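Local structure of glutathione-specific gamma-glutamylcyclotransferase (Saccharomyces cerevisiae S288c, 5HWI) at residues A[13-18]-A[194-199]; A[41-46]-A[54-59]; A[91-96]-A[202-207]. The protein catalyses the cleavage of glutathione into 5-oxo-L-proline and the dipeptide Cys-Gly, acting on glutathione but not on other gamma-glutamyl peptides. The protein carries 4 engineered substitutions. All blocks are in the same frame, centred on the assembly; numbering follows the deposited sequence. Where two conformers were deposited one is given.

Contact 1 of 3, residues A[13-18]-A[194-199]. With SIN (succinic acid), chain B.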
ATOM      1  N   TYR A  13       2.058  -2.565   1.181  1.00 21.17           N
ATOM      2  CA  TYR A  13       1.415  -1.305   1.518  1.00 19.12           C
ATOM      3  C   TYR A  13      -0.050  -1.511   1.871  1.00 18.91           C
ATOM      4  O   TYR A  13      -0.701  -0.534   2.235  1.00 20.16           O
ATOM      5  CB  TYR A  13       1.520  -0.298   0.354  1.00 18.74           C
ATOM      6  CG  TYR A  13       0.946  -0.838  -0.911  1.00 20.24           C
ATOM      7  CD1 TYR A  13      -0.439  -0.687  -1.193  1.00 21.26           C
ATOM      8  CD2 TYR A  13       1.743  -1.538  -1.828  1.00 20.52           C
ATOM      9  CE1 TYR A  13      -0.989  -1.214  -2.364  1.00 21.17           C
ATOM     10  CE2 TYR A  13       1.190  -2.089  -2.986  1.00 19.75           C
ATOM     11  CZ  TYR A  13      -0.178  -1.907  -3.244  1.00 22.26           C
ATOM     12  OH  TYR A  13      -0.706  -2.433  -4.388  1.00 21.91           O
ATOM     13  N   GLY A  14      -0.583  -2.713   1.710  1.00 20.29           N
ATOM     14  CA  GLY A  14      -1.965  -3.002   2.102  1.00 20.32           C
ATOM     15  C   GLY A  14      -1.931  -4.173   3.053  1.00 22.24           C
ATOM     16  O   GLY A  14      -1.246  -4.099   4.092  1.00 22.63           O
ATOM     17  N   SER A  15      -2.641  -5.266   2.733  1.00 19.77           N
ATOM     18  CA  SER A  15      -2.750  -6.363   3.696  1.00 21.33           C
ATOM     19  C   SER A  15      -1.404  -7.039   3.924  1.00 21.74           C
ATOM     20  O   SER A  15      -1.218  -7.674   4.971  1.00 20.71           O
ATOM     21  CB  SER A  15      -3.771  -7.411   3.260  1.00 24.44           C
ATOM     22  OG  SER A  15      -3.384  -8.130   2.120  1.00 26.99           O
ATOM     23  N   LEU A  16      -0.431  -6.857   3.018  1.00 23.31           N
ATOM     24  CA  LEU A  16       0.876  -7.435   3.347  1.00 22.72           C
ATOM     25  C   LEU A  16       1.544  -6.777   4.556  1.00 22.38           C
ATOM     26  O   LEU A  16       2.458  -7.385   5.137  1.00 26.14           O
ATOM     27  CB  LEU A  16       1.858  -7.324   2.168  1.00 22.86           C
ATOM     28  CG  LEU A  16       1.618  -8.285   1.019  1.00 26.27           C
ATOM     29  CD1 LEU A  16       2.444  -7.902  -0.267  1.00 29.07           C
ATOM     30  CD2 LEU A  16       1.960  -9.724   1.488  1.00 27.38           C
ATOM     31  N   ILE A  17       1.123  -5.575   4.967  1.00 21.18           N
ATOM     32  CA  ILE A  17       1.643  -5.035   6.234  1.00 21.27           C
ATOM     33  C   ILE A  17       1.290  -5.927   7.417  1.00 26.55           C
ATOM     34  O   ILE A  17       2.147  -6.213   8.276  1.00 27.17           O
ATOM     35  CB  ILE A  17       1.163  -3.594   6.430  1.00 21.75           C
ATOM     36  CG1 ILE A  17       1.768  -2.710   5.308  1.00 22.44           C
ATOM     37  CG2 ILE A  17       1.594  -3.101   7.794  1.00 24.17           C
ATOM     38  CD1 ILE A  17       1.184  -1.306   5.332  1.00 24.58           C
ATOM     39  N   TYR A  18       0.041  -6.410   7.500  1.00 26.69           N
ATOM     40  CA  TYR A  18      -0.339  -7.163   8.684  1.00 26.87           C
ATOM     41  C   TYR A  18      -0.569  -8.659   8.455  1.00 30.85           C
ATOM     42  O   TYR A  18      -0.739  -9.391   9.428  1.00 33.29           O
ATOM     43  CB  TYR A  18      -1.584  -6.532   9.336  1.00 27.56           C
ATOM     44  CG  TYR A  18      -2.788  -6.441   8.418  1.00 24.05           C
ATOM     45  CD1 TYR A  18      -3.634  -7.544   8.232  1.00 32.23           C
ATOM     46  CD2 TYR A  18      -3.061  -5.295   7.752  1.00 30.85           C
ATOM     47  CE1 TYR A  18      -4.724  -7.456   7.372  1.00 32.90           C
ATOM     48  CE2 TYR A  18      -4.144  -5.187   6.903  1.00 29.83           C
ATOM     49  CZ  TYR A  18      -4.946  -6.255   6.711  1.00 30.19           C
ATOM     50  OH  TYR A  18      -6.010  -6.105   5.862  1.00 35.12           O
ATOM     51  N   TYR A 194     -14.584  -4.341   5.640  1.00 22.36           N
ATOM     52  CA  TYR A 194     -14.272  -3.407   6.715  1.00 22.08           C
ATOM     53  C   TYR A 194     -12.997  -3.818   7.464  1.00 23.78           C
ATOM     54  O   TYR A 194     -12.159  -2.962   7.783  1.00 23.22           O
ATOM     55  CB  TYR A 194     -15.473  -3.314   7.670  1.00 24.11           C
ATOM     56  CG  TYR A 194     -15.170  -2.413   8.819  1.00 26.30           C
ATOM     57  CD1 TYR A 194     -15.231  -1.041   8.652  1.00 33.64           C
ATOM     58  CD2 TYR A 194     -14.789  -2.919  10.068  1.00 32.32           C
ATOM     59  CE1 TYR A 194     -14.934  -0.184   9.693  1.00 37.83           C
ATOM     60  CE2 TYR A 194     -14.479  -2.058  11.134  1.00 34.54           C
ATOM     61  CZ  TYR A 194     -14.538  -0.692  10.911  1.00 38.59           C
ATOM     62  OH  TYR A 194     -14.258   0.196  11.905  1.00 40.50           O
ATOM     63  N   GLU A 195     -12.868  -5.107   7.790  1.00 23.17           N
ATOM     64  CA  GLU A 195     -11.688  -5.627   8.504  1.00 25.14           C
ATOM     65  C   GLU A 195     -10.411  -5.334   7.737  1.00 23.16           C
ATOM     66  O   GLU A 195      -9.401  -4.957   8.336  1.00 24.57           O
ATOM     67  CB  GLU A 195     -11.842  -7.144   8.746  1.00 29.21           C
ATOM     68  CG  GLU A 195     -10.566  -7.852   9.094  1.00 40.43           C
ATOM     69  CD  GLU A 195     -10.714  -9.373   9.232  1.00 51.17           C
ATOM     70  OE1 GLU A 195     -11.196 -10.057   8.306  1.00 52.41           O
ATOM     71  OE2 GLU A 195     -10.329  -9.884  10.303  1.00 57.72           O
ATOM     72  N   TYR A 196     -10.439  -5.434   6.395  1.00 20.12           N
ATOM     73  CA  TYR A 196      -9.247  -5.166   5.619  1.00 21.26           C
ATOM     74  C   TYR A 196      -8.812  -3.722   5.790  1.00 21.98           C
ATOM     75  O   TYR A 196      -7.642  -3.465   6.068  1.00 21.26           O
ATOM     76  CB  TYR A 196      -9.501  -5.519   4.136  1.00 22.61           C
ATOM     77  CG  TYR A 196      -8.395  -5.161   3.176  1.00 23.17           C
ATOM     78  CD1 TYR A 196      -8.194  -3.850   2.743  1.00 22.19           C
ATOM     79  CD2 TYR A 196      -7.577  -6.144   2.632  1.00 22.09           C
ATOM     80  CE1 TYR A 196      -7.172  -3.550   1.782  1.00 23.52           C
ATOM     81  CE2 TYR A 196      -6.594  -5.849   1.722  1.00 21.91           C
ATOM     82  CZ  TYR A 196      -6.394  -4.554   1.301  1.00 23.98           C
ATOM     83  OH  TYR A 196      -5.418  -4.214   0.371  1.00 24.09           O
ATOM     84  N   LEU A 197      -9.750  -2.767   5.735  1.00 19.49           N
ATOM     85  CA  LEU A 197      -9.384  -1.364   5.908  1.00 19.88           C
ATOM     86  C   LEU A 197      -8.961  -1.073   7.352  1.00 20.74           C
ATOM     87  O   LEU A 197      -7.983  -0.348   7.583  1.00 20.23           O
ATOM     88  CB  LEU A 197     -10.608  -0.477   5.541  1.00 19.41           C
ATOM     89  CG  LEU A 197     -10.425   1.035   5.824  1.00 20.72           C
ATOM     90  CD1 LEU A 197      -9.188   1.670   5.111  1.00 21.37           C
ATOM     91  CD2 LEU A 197     -11.717   1.806   5.446  1.00 19.85           C
ATOM     92  N   ALA A 198      -9.743  -1.574   8.327  1.00 20.74           N
ATOM     93  CA  ALA A 198      -9.512  -1.241   9.733  1.00 20.12           C
ATOM     94  C   ALA A 198      -8.172  -1.797  10.178  1.00 23.06           C
ATOM     95  O   ALA A 198      -7.438  -1.142  10.933  1.00 24.24           O
ATOM     96  CB  ALA A 198     -10.633  -1.787  10.614  1.00 23.64           C
ATOM     97  N   LYS A 199      -7.863  -3.045   9.773  1.00 22.23           N
ATOM     98  CA  LYS A 199      -6.554  -3.611  10.150  1.00 25.20           C
ATOM     99  C   LYS A 199      -5.402  -2.867   9.479  1.00 23.05           C
ATOM    100  O   LYS A 199      -4.305  -2.749  10.057  1.00 21.92           O
ATOM    101  CB  LYS A 199      -6.493  -5.102   9.793  1.00 22.59           C
ATOM    102  CG  LYS A 199      -7.413  -5.995  10.689  1.00 30.58           C
ATOM    103  CD  LYS A 199      -7.133  -7.467  10.398  1.00 35.48           C
ATOM    104  CE  LYS A 199      -7.802  -8.402  11.424  1.00 52.08           C
ATOM    105  NZ  LYS A 199      -7.314  -9.798  11.225  1.00 62.73           N
TER
HETATM  106  C1  SIN B 301       0.130  -5.001  -0.555  1.00 28.25           C
HETATM  107  O1  SIN B 301      -0.368  -5.226   0.579  1.00 26.81           O
HETATM  108  O2  SIN B 301       1.251  -4.443  -0.634  1.00 26.30           O
HETATM  109  C2  SIN B 301      -0.611  -5.415  -1.822  1.00 30.31           C
HETATM  110  C3  SIN B 301      -2.145  -5.388  -1.677  1.00 30.71           C
HETATM  111  C4  SIN B 301      -2.636  -6.429  -0.684  1.00 33.91           C
HETATM  112  O3  SIN B 301      -2.096  -7.588  -0.639  1.00 32.96           O
HETATM  113  O4  SIN B 301      -3.593  -6.137   0.123  1.00 28.64           O
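Y18 lays one face of its ring against the side chain of K199, whose CB stands 3.7 Å from the ring centroid and 12° off the normal, a CH-pi contact close to the middle of the ring. The two side chains cross at about a right angle, and the extended lysine carries on past CE1 and CD1 with its CD until NZ reaches E195 in a salt bridge whose hydrogen bond is weak; the other carboxylate oxygen of E195 pairs with R47. The opposite face of Y18 lies over S15 O. With CG held between backbone N and carbonyl carbon (chi1 58°), the ring swings across to the helix and brings OH to 3.1 Å from Y196 O. Tyrosine is long enough to reach the helix and flat enough to cover K199 CB; a serine here would probably leave the K199 methylenes without their aromatic face and open a gap between the two. Y196 extends its ring from the helix toward the loop, and its CE2 meets S15 CB at 3.6 Å. Y13, G14 and S15 belong to the substrate-binding segment assigned by similarity in this gamma-glutamylcyclotransferase family, and a succinate, probably from the crystallisation liquor, occupies it. Y13 N gives a straight bond to O2 (2.7 Å, 167°), while G14 N and L16 N both donate to O1. S15 N and S15 OG grip O4 of the other carboxylate. Y196 OH, 2.7 Å from succinate O4, is the third donor. Glycine suits position 14, since a CB on G14 would lie about 2.8 Å from Y196 OH.

Contact 2 of 3, residues A[41-46]-A[54-59]. Engineered in segment 41-46: M42 (natural residue Ser).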
ATOM      1  N   GLN A  41      -9.098  -0.613  -6.273  1.00 21.21           N
ATOM      2  CA  GLN A  41      -9.019  -1.936  -6.875  1.00 20.67           C
ATOM      3  C   GLN A  41     -10.221  -2.726  -6.370  1.00 22.40           C
ATOM      4  O   GLN A  41     -10.429  -2.811  -5.146  1.00 24.03           O
ATOM      5  CB  GLN A  41      -7.686  -2.588  -6.442  1.00 22.13           C
ATOM      6  CG  GLN A  41      -7.440  -3.927  -7.028  1.00 25.57           C
ATOM      7  CD  GLN A  41      -6.899  -3.830  -8.450  1.00 32.74           C
ATOM      8  OE1 GLN A  41      -6.896  -2.743  -9.066  1.00 32.16           O
ATOM      9  NE2 GLN A  41      -6.492  -4.978  -9.002  1.00 33.10           N
HETATM   10  N   MSE A  42     -11.023  -3.284  -7.273  0.63 24.44           N
HETATM   11  CA  MSE A  42     -12.136  -4.061  -6.726  0.63 28.52           C
HETATM   12  C   MSE A  42     -11.683  -5.486  -6.345  0.63 30.60           C
HETATM   13  O   MSE A  42     -10.665  -6.026  -6.840  0.63 28.50           O
HETATM   14  CB  MSE A  42     -13.332  -4.088  -7.687  0.63 34.96           C
HETATM   15  CG  MSE A  42     -13.095  -4.754  -8.986  0.63 41.02           C
HETATM   16 SE   MSE A  42     -14.733  -4.492 -10.068  0.63 55.36          SE
HETATM   17  CE  MSE A  42     -13.889  -3.698 -11.634  0.63 58.38           C
ATOM     18  N   SER A  43     -12.428  -6.069  -5.398  1.00 28.17           N
ATOM     19  CA  SER A  43     -12.119  -7.392  -4.863  1.00 27.25           C
ATOM     20  C   SER A  43     -13.360  -8.264  -4.992  1.00 29.54           C
ATOM     21  O   SER A  43     -14.381  -8.009  -4.340  1.00 28.06           O
ATOM     22  CB  SER A  43     -11.651  -7.315  -3.417  1.00 26.97           C
ATOM     23  OG  SER A  43     -11.453  -8.643  -2.922  1.00 29.25           O
ATOM     24  N   THR A  44     -13.295  -9.287  -5.843  1.00 27.99           N
ATOM     25  CA  THR A  44     -14.407 -10.198  -6.028  1.00 30.28           C
ATOM     26  C   THR A  44     -14.104 -11.562  -5.441  1.00 35.56           C
ATOM     27  O   THR A  44     -14.982 -12.424  -5.446  1.00 37.01           O
ATOM     28  CB  THR A  44     -14.744 -10.371  -7.519  1.00 35.94           C
ATOM     29  OG1 THR A  44     -13.563 -10.844  -8.210  1.00 35.75           O
ATOM     30  CG2 THR A  44     -15.227  -9.029  -8.115  1.00 29.36           C
ATOM     31  N   ASP A  45     -12.890 -11.755  -4.912  1.00 35.21           N
ATOM     32  CA  ASP A  45     -12.456 -13.076  -4.468  1.00 47.93           C
ATOM     33  C   ASP A  45     -12.068 -13.117  -3.003  1.00 40.94           C
ATOM     34  O   ASP A  45     -12.090 -14.198  -2.406  1.00 43.10           O
ATOM     35  CB  ASP A  45     -11.270 -13.562  -5.317  1.00 63.26           C
ATOM     36  CG  ASP A  45     -11.720 -14.306  -6.579  1.00 83.71           C
ATOM     37  OD1 ASP A  45     -12.373 -15.370  -6.433  1.00 92.59           O
ATOM     38  OD2 ASP A  45     -11.431 -13.845  -7.711  1.00 90.58           O
ATOM     39  N   HIS A  46     -11.753 -11.974  -2.399  1.00 31.78           N
ATOM     40  CA  HIS A  46     -11.271 -11.902  -1.023  1.00 31.15           C
ATOM     41  C   HIS A  46     -12.197 -11.084  -0.138  1.00 30.29           C
ATOM     42  O   HIS A  46     -12.668 -11.572   0.899  1.00 31.32           O
ATOM     43  CB  HIS A  46      -9.885 -11.290  -0.977  1.00 33.53           C
ATOM     44  CG  HIS A  46      -8.833 -12.181  -1.557  1.00 47.81           C
ATOM     45  ND1 HIS A  46      -8.960 -13.551  -1.581  1.00 54.05           N
ATOM     46  CD2 HIS A  46      -7.653 -11.902  -2.158  1.00 52.16           C
ATOM     47  CE1 HIS A  46      -7.904 -14.081  -2.171  1.00 54.22           C
ATOM     48  NE2 HIS A  46      -7.091 -13.103  -2.521  1.00 50.98           N
ATOM     49  N   GLY A  54     -15.788  -5.787  -3.443  1.00 20.86           N
ATOM     50  CA  GLY A  54     -15.257  -4.933  -2.406  1.00 19.27           C
ATOM     51  C   GLY A  54     -14.256  -3.960  -3.013  1.00 22.02           C
ATOM     52  O   GLY A  54     -14.146  -3.812  -4.236  1.00 22.49           O
ATOM     53  N   ARG A  55     -13.531  -3.285  -2.124  1.00 21.12           N
ATOM     54  CA  ARG A  55     -12.410  -2.415  -2.521  1.00 22.20           C
ATOM     55  C   ARG A  55     -11.190  -2.750  -1.687  1.00 24.86           C
ATOM     56  O   ARG A  55     -11.258  -2.777  -0.446  1.00 20.79           O
ATOM     57  CB  ARG A  55     -12.719  -0.943  -2.268  1.00 19.37           C
ATOM     58  CG  ARG A  55     -14.004  -0.481  -3.013  1.00 20.43           C
ATOM     59  CD  ARG A  55     -13.625  -0.327  -4.486  1.00 20.16           C
ATOM     60  NE  ARG A  55     -14.746   0.231  -5.272  1.00 23.79           N
ATOM     61  CZ  ARG A  55     -15.711  -0.472  -5.857  1.00 27.16           C
ATOM     62  NH1 ARG A  55     -15.702  -1.810  -5.785  1.00 26.95           N
ATOM     63  NH2 ARG A  55     -16.678   0.167  -6.572  1.00 28.32           N
ATOM     64  N   VAL A  56     -10.073  -2.896  -2.361  1.00 21.55           N
ATOM     65  CA  VAL A  56      -8.796  -3.122  -1.693  1.00 19.23           C
ATOM     66  C   VAL A  56      -7.764  -2.139  -2.277  1.00 20.29           C
ATOM     67  O   VAL A  56      -8.057  -1.326  -3.173  1.00 20.00           O
ATOM     68  CB  VAL A  56      -8.342  -4.587  -1.820  1.00 21.69           C
ATOM     69  CG1 VAL A  56      -9.321  -5.516  -1.015  1.00 21.27           C
ATOM     70  CG2 VAL A  56      -8.257  -5.022  -3.290  1.00 20.78           C
ATOM     71  N   ALA A  57      -6.545  -2.167  -1.694  1.00 19.13           N
ATOM     72  CA  ALA A  57      -5.587  -1.080  -1.906  1.00 20.60           C
ATOM     73  C   ALA A  57      -4.765  -1.296  -3.149  1.00 21.60           C
ATOM     74  O   ALA A  57      -4.370  -2.436  -3.463  1.00 21.12           O
ATOM     75  CB  ALA A  57      -4.627  -0.987  -0.708  1.00 21.41           C
ATOM     76  N   THR A  58      -4.444  -0.187  -3.829  1.00 18.47           N
ATOM     77  CA  THR A  58      -3.437  -0.211  -4.872  1.00 19.60           C
ATOM     78  C   THR A  58      -2.645   1.084  -4.786  1.00 23.86           C
ATOM     79  O   THR A  58      -3.035   2.019  -4.101  1.00 22.57           O
ATOM     80  CB  THR A  58      -4.042  -0.379  -6.276  1.00 24.69           C
ATOM     81  OG1 THR A  58      -2.972  -0.474  -7.225  1.00 24.90           O
ATOM     82  CG2 THR A  58      -4.950   0.828  -6.687  1.00 26.83           C
ATOM     83  N   LEU A  59      -1.479   1.113  -5.422  1.00 22.04           N
ATOM     84  CA  LEU A  59      -0.659   2.316  -5.462  1.00 22.97           C
ATOM     85  C   LEU A  59      -0.790   2.954  -6.837  1.00 24.99           C
ATOM     86  O   LEU A  59      -0.739   2.265  -7.876  1.00 28.39           O
ATOM     87  CB  LEU A  59       0.828   2.024  -5.222  1.00 23.66           C
ATOM     88  CG  LEU A  59       1.225   1.437  -3.880  1.00 21.74           C
ATOM     89  CD1 LEU A  59       2.790   1.173  -4.042  1.00 25.40           C
ATOM     90  CD2 LEU A  59       0.892   2.425  -2.748  1.00 24.16           C
TER
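Q41 and V56 are joined by the straightest bond of this antiparallel beta hairpin, V56 N to Q41 O at 2.8 Å and 171°; the return bond from Q41 N to V56 O is weak. S43 and G54 form the next hydrogen-bonded pair, with G54 N giving to S43 O at 2.8 Å and S43 N to G54 O at 3.1 Å. Between them M42 and R55 make a non-hydrogen-bonded pair, where M42 CA approaches G54 O in a CA-H...O contact. G54 O takes a second donor, R55 NH1, 3.0 Å away and in the guanidinium plane; the two N-H groups come from opposite faces of the carbonyl plane. The long arginine suits this place because it bends at chi2 (-76°) to fold back on its own strand while NH2 makes a salt bridge with E174 and the chain leans on helix 176-185. Between the two strands, packing on that face is slight: NH1 stands near CB of M42, an engineered selenomethionine where the natural chain has serine. On the other face V56 packs against Q41 and S43, its branched side chain dividing between them. Q41 turns its CG anti to the backbone N (chi1 -178°), which sets that atom beside the valine, 4.0 Å from V56 CG2. Q41 CB also comes to 4.3 Å from T58 CB. The amide of Q41 is held by N117 and N167, which suits a residue with both a donor and an acceptor in a buried place. S43 is small enough to sit beside the valine, its OG accepting from R47 N, and V56 CG1 comes to 3.8 Å from S43 CB.

Contact 3 of 3, residues A[91-96]-A[202-207]; sequences VTIGVV and QALAQM
M207, a selenomethionine just beyond the end of helix 193-205, reaches across to I93 and G94 of the strand. Its CB points toward the strand without touching it, and CG, anti to the carbonyl carbon (chi1 -80°), carries the chain onward. The first atom to make contact is SE, which lies 4.1 Å from I93 CG2. The chain then bends at chi3 (58°), and this turn brings M207 CE to 4.0 Å from G94 O. In one of the two conformers of V95, its CG1 also touches both SE and CE of M207. An unbranched, flexible side chain suits the position, for it can pass alongside beta-branched neighbours and turn at its end. I93 and M207 lie side by side, pointing opposite ways. Three residues earlier L204 uses a single methyl: CD2 meets I93 O at 3.6 Å and I93 CG2 at 4.0 Å. No hydrogen bond joins the two segments, and the seam is largely apolar, with the side chain of V95 about 12 Å from that of E115, the proton acceptor by similarity. It seats the C-terminal end of helix 193-205 on strand 91-99, which runs between strands 8-12 and 26-33; M207 also touches P29 of strand 26-33, L204 rests on R37 of strand 35-40, and I17 from the loop after strand 8-12 packs on both V95 and L204.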
ATOM      1  N   VAL A  91       3.498  10.778  -0.460  1.00 27.17           N
ATOM      2  CA  VAL A  91       4.151   9.910   0.514  1.00 29.04           C
ATOM      3  C   VAL A  91       3.156   8.837   0.888  1.00 26.87           C
ATOM      4  O   VAL A  91       1.986   9.149   1.164  1.00 28.35           O
ATOM      5  CB  VAL A  91       4.591  10.696   1.759  1.00 33.99           C
ATOM      6  CG1 VAL A  91       5.108   9.711   2.830  1.00 35.02           C
ATOM      7  CG2 VAL A  91       5.646  11.695   1.368  1.00 37.28           C
ATOM      8  N   THR A  92       3.576   7.571   0.815  1.00 23.52           N
ATOM      9  CA  THR A  92       2.766   6.456   1.317  1.00 20.13           C
ATOM     10  C   THR A  92       3.681   5.659   2.223  1.00 24.27           C
ATOM     11  O   THR A  92       4.840   5.435   1.857  1.00 25.65           O
ATOM     12  CB  THR A  92       2.263   5.530   0.187  1.00 23.45           C
ATOM     13  OG1 THR A  92       1.398   6.268  -0.713  1.00 30.18           O
ATOM     14  CG2 THR A  92       1.519   4.337   0.716  1.00 25.41           C
ATOM     15  N   ILE A  93       3.176   5.247   3.387  1.00 21.56           N
ATOM     16  CA  ILE A  93       3.960   4.398   4.295  1.00 22.02           C
ATOM     17  C   ILE A  93       3.673   2.948   4.012  1.00 22.29           C
ATOM     18  O   ILE A  93       2.512   2.526   3.900  1.00 20.81           O
ATOM     19  CB  ILE A  93       3.654   4.725   5.773  1.00 29.49           C
ATOM     20  CG1 ILE A  93       3.864   6.194   6.076  1.00 35.42           C
ATOM     21  CG2 ILE A  93       4.472   3.846   6.751  1.00 31.44           C
ATOM     22  CD1 ILE A  93       5.200   6.642   5.756  1.00 39.90           C
ATOM     23  N   GLY A  94       4.732   2.121   4.068  1.00 22.22           N
ATOM     24  CA  GLY A  94       4.555   0.683   4.037  1.00 20.17           C
ATOM     25  C   GLY A  94       5.704  -0.028   4.787  1.00 20.59           C
ATOM     26  O   GLY A  94       6.359   0.578   5.643  1.00 19.89           O
ATOM     27  N   VAL A  95       5.910  -1.310   4.511  0.52 21.04           N
ATOM     28  CA  VAL A  95       7.044  -2.041   5.075  0.52 20.37           C
ATOM     29  C   VAL A  95       7.653  -2.865   3.957  0.52 22.09           C
ATOM     30  O   VAL A  95       6.974  -3.268   3.010  0.52 22.47           O
ATOM     31  CB  VAL A  95       6.684  -2.967   6.252  0.52 22.85           C
ATOM     32  CG1 VAL A  95       6.337  -2.152   7.485  0.52 24.50           C
ATOM     33  CG2 VAL A  95       5.543  -3.915   5.854  0.52 22.01           C
ATOM     34  N   VAL A  96       8.948  -3.133   4.078  1.00 21.91           N
ATOM     35  CA  VAL A  96       9.609  -4.018   3.146  1.00 18.73           C
ATOM     36  C   VAL A  96      10.030  -5.277   3.903  1.00 19.89           C
ATOM     37  O   VAL A  96      10.507  -5.214   5.053  1.00 25.09           O
ATOM     38  CB  VAL A  96      10.820  -3.361   2.422  1.00 23.19           C
ATOM     39  CG1 VAL A  96      10.333  -2.294   1.549  1.00 29.50           C
ATOM     40  CG2 VAL A  96      11.817  -2.832   3.415  1.00 22.91           C
ATOM     41  N   GLN A 202      -4.957   0.432  11.403  1.00 23.75           N
ATOM     42  CA  GLN A 202      -4.352   0.135  12.716  1.00 24.00           C
ATOM     43  C   GLN A 202      -2.897  -0.234  12.561  1.00 23.79           C
ATOM     44  O   GLN A 202      -2.051   0.180  13.372  1.00 25.22           O
ATOM     45  CB  GLN A 202      -5.096  -1.007  13.415  1.00 23.96           C
ATOM     46  CG  GLN A 202      -6.463  -0.546  13.948  1.00 32.71           C
ATOM     47  CD  GLN A 202      -7.435  -1.725  14.180  1.00 39.86           C
ATOM     48  OE1 GLN A 202      -6.996  -2.880  14.312  1.00 40.89           O
ATOM     49  NE2 GLN A 202      -8.758  -1.430  14.215  1.00 41.39           N
ATOM     50  N   ALA A 203      -2.577  -1.042  11.532  1.00 21.07           N
ATOM     51  CA  ALA A 203      -1.197  -1.453  11.379  1.00 23.50           C
ATOM     52  C   ALA A 203      -0.325  -0.248  11.048  1.00 26.22           C
ATOM     53  O   ALA A 203       0.817  -0.170  11.500  1.00 24.93           O
ATOM     54  CB  ALA A 203      -1.061  -2.504  10.275  1.00 24.24           C
ATOM     55  N   LEU A 204      -0.853   0.731  10.310  1.00 18.11           N
ATOM     56  CA  LEU A 204      -0.077   1.958  10.057  1.00 19.87           C
ATOM     57  C   LEU A 204      -0.018   2.868  11.297  1.00 22.00           C
ATOM     58  O   LEU A 204       1.049   3.424  11.638  1.00 25.04           O
ATOM     59  CB  LEU A 204      -0.653   2.720   8.847  1.00 20.97           C
ATOM     60  CG  LEU A 204      -0.514   1.990   7.502  1.00 21.74           C
ATOM     61  CD1 LEU A 204      -1.410   2.673   6.463  1.00 24.26           C
ATOM     62  CD2 LEU A 204       0.895   2.048   7.032  1.00 22.08           C
ATOM     63  N   ALA A 205      -1.137   3.017  11.998  1.00 22.20           N
ATOM     64  CA  ALA A 205      -1.215   3.874  13.175  1.00 24.85           C
ATOM     65  C   ALA A 205      -0.302   3.375  14.298  1.00 28.93           C
ATOM     66  O   ALA A 205       0.208   4.160  15.097  1.00 29.65           O
ATOM     67  CB  ALA A 205      -2.653   3.915  13.693  1.00 27.35           C
ATOM     68  N   GLN A 206      -0.062   2.081  14.340  1.00 24.82           N
ATOM     69  CA  GLN A 206       0.734   1.454  15.375  1.00 24.82           C
ATOM     70  C   GLN A 206       2.201   1.284  14.965  1.00 25.43           C
ATOM     71  O   GLN A 206       3.002   0.721  15.725  1.00 29.07           O
ATOM     72  CB  GLN A 206       0.110   0.106  15.717  1.00 25.53           C
ATOM     73  CG  GLN A 206      -1.214   0.309  16.391  1.00 26.65           C
ATOM     74  CD  GLN A 206      -2.032  -0.977  16.483  1.00 32.09           C
ATOM     75  OE1 GLN A 206      -1.489  -2.080  16.385  1.00 35.58           O
ATOM     76  NE2 GLN A 206      -3.344  -0.828  16.660  1.00 32.59           N
HETATM   77  N   MSE A 207       2.570   1.798  13.823  1.00 25.55           N
HETATM   78  CA  MSE A 207       3.976   1.745  13.406  1.00 25.74           C
HETATM   79  C   MSE A 207       4.740   2.881  14.047  1.00 29.64           C
HETATM   80  O   MSE A 207       4.303   3.995  13.991  1.00 30.16           O
HETATM   81  CB  MSE A 207       4.079   1.848  11.878  1.00 32.58           C
HETATM   82  CG  MSE A 207       3.801   0.563  11.223  1.00 49.56           C
HETATM   83 SE   MSE A 207       4.304   0.701   9.311  1.00 70.07          SE
HETATM   84  CE  MSE A 207       6.113   1.152   9.575  1.00 66.95           C
TER

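In the fold
Helix 193-205 serves contacts 1 and 3, whose centres lie about 10 Å apart, and I17 joins them: its CG2 is 3.7 Å from A203 CB and its CD1 3.8 Å from L204 CD2. Contact 2 meets contact 1 at the succinate pocket, with Y196 OH 3.1 Å from A57 N in a probable hydrogen bond and Y13 CE2 3.6 Å from L59 CG. Contacts 2 and 3 are about 18 Å apart between centres and barely touch. The side chain of S15 is about 5 Å from that of E115, the proton acceptor by similarity; V56 is about 7 Å from it and V95 about 12 Å, so contact 3 lies farther back.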